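Local coordinates for nucleoprotein (Human coronavirus NL63, PDB 5EPW) that probably packages the positive-strand viral RNA genome into a helical ribonucleocapsid, this chain being the protein's C-terminal domain, which probably mediates dimerization, at residues B[30-35]-B[54-59]. Sequence-based numbering, arbitrary orientation. Where two conformers were deposited one is given.
Sequences PTREEN and LVQNGV
Pro30 to Asn35, the turn leading into helix 36-39, packs against the C-terminal end of helix 52-57 largely through backbone atoms. The direct backbone hydrogen bond runs from Val59 N to Pro30 O, 2.9 Å long and bent to 150° at the hydrogen. Around it, CA-H groups meet carbonyl oxygens: Gly58 CA lies 3.5 Å from Pro30 O, and the CA-H of Arg32 is aimed almost straight at Gln56 O. Gly58 leaves the helix with positive phi (52°), where the chain turns past Pro30 O. In this C-terminal domain of the coronavirus nucleocapsid protein, the contact joins the loop before helix 36-39 to the end of helix 52-57, beside the dimer partner: Ala75 of the second subunit packs on both Pro30 and Val59. One water gives hydrogen bonds to Gln56 O (2.7 Å) and Arg32 O and takes one from Asn35 ND2, bridging turn and helix end. Asn35, N-cap of the next helix, turns CB onto Val55 O at 3.4 Å. Arg32 swings CG away from its own N (chi1 168°), then bends at chi2 and chi3 and runs alongside Asn57; NH1 comes within 3.0 Å of Asn57 OD1, at an angle too poor for a hydrogen bond.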
loop_
_atom_site.group_PDB
_atom_site.type_symbol
_atom_site.label_atom_id
_atom_site.label_comp_id
_atom_site.label_asym_id
_atom_site.label_seq_id
_atom_site.Cartn_x
_atom_site.Cartn_y
_atom_site.Cartn_z
ATOM N N PRO B 30 -12.999 -5.249 0.637
ATOM C CA PRO B 30 -13.967 -5.987 -0.206
ATOM C C PRO B 30 -14.217 -7.425 0.274
ATOM O O PRO B 30 -13.301 -8.104 0.717
ATOM C CB PRO B 30 -13.294 -5.945 -1.583
ATOM C CG PRO B 30 -11.864 -6.061 -1.193
ATOM C CD PRO B 30 -11.692 -5.114 -0.030
ATOM N N THR B 31 -15.474 -7.884 0.057
ATOM C CA THR B 31 -15.985 -9.216 0.403
ATOM C C THR B 31 -16.949 -9.631 -0.695
ATOM O O THR B 31 -17.220 -8.872 -1.562
ATOM C CB THR B 31 -16.756 -9.183 1.719
ATOM O OG1 THR B 31 -17.858 -8.342 1.573
ATOM C CG2 THR B 31 -15.894 -8.666 2.867
ATOM N N ARG B 32 -17.478 -10.852 -0.649
ATOM C CA ARG B 32 -18.452 -11.273 -1.655
ATOM C C ARG B 32 -19.658 -10.354 -1.691
ATOM O O ARG B 32 -20.174 -9.992 -2.753
ATOM C CB ARG B 32 -18.913 -12.704 -1.356
ATOM C CG ARG B 32 -20.132 -13.087 -2.175
ATOM C CD ARG B 32 -19.849 -14.013 -3.288
ATOM N NE ARG B 32 -20.159 -15.395 -2.929
ATOM C CZ ARG B 32 -19.553 -16.455 -3.471
ATOM N NH1 ARG B 32 -18.600 -16.301 -4.392
ATOM N NH2 ARG B 32 -19.881 -17.689 -3.074
ATOM N N GLU B 33 -20.082 -9.896 -0.506
ATOM C CA GLU B 33 -21.227 -8.979 -0.314
ATOM C C GLU B 33 -21.017 -7.628 -0.986
ATOM O O GLU B 33 -21.895 -7.043 -1.577
ATOM C CB GLU B 33 -21.477 -8.781 1.192
ATOM C CG GLU B 33 -21.436 -10.059 2.054
ATOM C CD GLU B 33 -20.054 -10.501 2.510
ATOM O OE1 GLU B 33 -19.610 -11.528 2.021
ATOM O OE2 GLU B 33 -19.432 -9.858 3.395
ATOM N N GLU B 34 -19.775 -7.091 -0.883
ATOM C CA GLU B 34 -19.438 -5.801 -1.496
ATOM C C GLU B 34 -18.009 -5.995 -2.059
ATOM O O GLU B 34 -16.970 -5.870 -1.373
ATOM C CB GLU B 34 -19.411 -4.689 -0.472
ATOM C CG GLU B 34 -20.814 -4.260 0.029
ATOM C CD GLU B 34 -20.737 -2.976 0.833
ATOM O OE1 GLU B 34 -20.206 -3.083 1.929
ATOM O OE2 GLU B 34 -21.170 -1.893 0.340
ATOM N N ASN B 35 -18.005 -6.372 -3.322
ATOM C CA ASN B 35 -16.785 -6.937 -3.913
ATOM C C ASN B 35 -15.807 -5.863 -4.456
ATOM O O ASN B 35 -15.975 -4.668 -4.211
ATOM C CB ASN B 35 -17.166 -8.006 -4.918
ATOM C CG ASN B 35 -17.785 -7.427 -6.178
ATOM O OD1 ASN B 35 -17.623 -6.225 -6.554
ATOM N ND2 ASN B 35 -18.584 -8.311 -6.860
ATOM N N LEU B 54 -10.535 -13.539 -6.796
ATOM C CA LEU B 54 -10.174 -12.408 -5.939
ATOM C C LEU B 54 -11.118 -11.256 -6.141
ATOM O O LEU B 54 -11.466 -10.502 -5.158
ATOM C CB LEU B 54 -8.747 -12.004 -6.183
ATOM C CG LEU B 54 -7.692 -12.666 -5.361
ATOM C CD1 LEU B 54 -7.612 -12.270 -3.911
ATOM C CD2 LEU B 54 -7.702 -14.179 -5.491
ATOM N N VAL B 55 -11.488 -10.943 -7.354
ATOM C CA VAL B 55 -12.414 -9.883 -7.652
ATOM C C VAL B 55 -13.804 -10.120 -6.989
ATOM O O VAL B 55 -14.401 -9.224 -6.392
ATOM C CB VAL B 55 -12.540 -9.605 -9.188
ATOM C CG1 VAL B 55 -13.712 -8.704 -9.436
ATOM C CG2 VAL B 55 -11.192 -9.065 -9.725
ATOM N N GLN B 56 -14.284 -11.356 -7.131
ATOM C CA GLN B 56 -15.594 -11.769 -6.596
ATOM C C GLN B 56 -15.694 -11.783 -5.091
ATOM O O GLN B 56 -16.726 -11.478 -4.525
ATOM C CB GLN B 56 -15.866 -13.221 -7.093
ATOM C CG GLN B 56 -17.130 -13.863 -6.580
ATOM C CD GLN B 56 -17.511 -15.118 -7.330
ATOM O OE1 GLN B 56 -18.399 -15.082 -8.137
ATOM N NE2 GLN B 56 -16.894 -16.221 -7.012
ATOM N N ASN B 57 -14.613 -12.206 -4.446
ATOM C CA ASN B 57 -14.618 -12.559 -3.013
ATOM C C ASN B 57 -13.742 -11.620 -2.140
ATOM O O ASN B 57 -13.836 -11.621 -0.948
ATOM C CB ASN B 57 -14.219 -14.000 -2.819
ATOM C CG ASN B 57 -15.266 -14.940 -3.373
ATOM O OD1 ASN B 57 -16.404 -14.899 -2.919
ATOM N ND2 ASN B 57 -14.933 -15.679 -4.413
ATOM N N GLY B 58 -12.975 -10.729 -2.808
ATOM C CA GLY B 58 -12.126 -9.798 -2.055
ATOM C C GLY B 58 -11.246 -10.513 -1.046
ATOM O O GLY B 58 -10.545 -11.551 -1.365
ATOM N N VAL B 59 -11.125 -9.934 0.166
ATOM C CA VAL B 59 -10.289 -10.534 1.225
ATOM C C VAL B 59 -10.749 -11.918 1.706
ATOM O O VAL B 59 -10.005 -12.598 2.376
ATOM C CB VAL B 59 -10.082 -9.562 2.391
ATOM C CG1 VAL B 59 -9.484 -8.202 1.891
ATOM C CG2 VAL B 59 -11.351 -9.417 3.242
HETATM O O HOH W 1 -19.248 -10.800 -5.288
#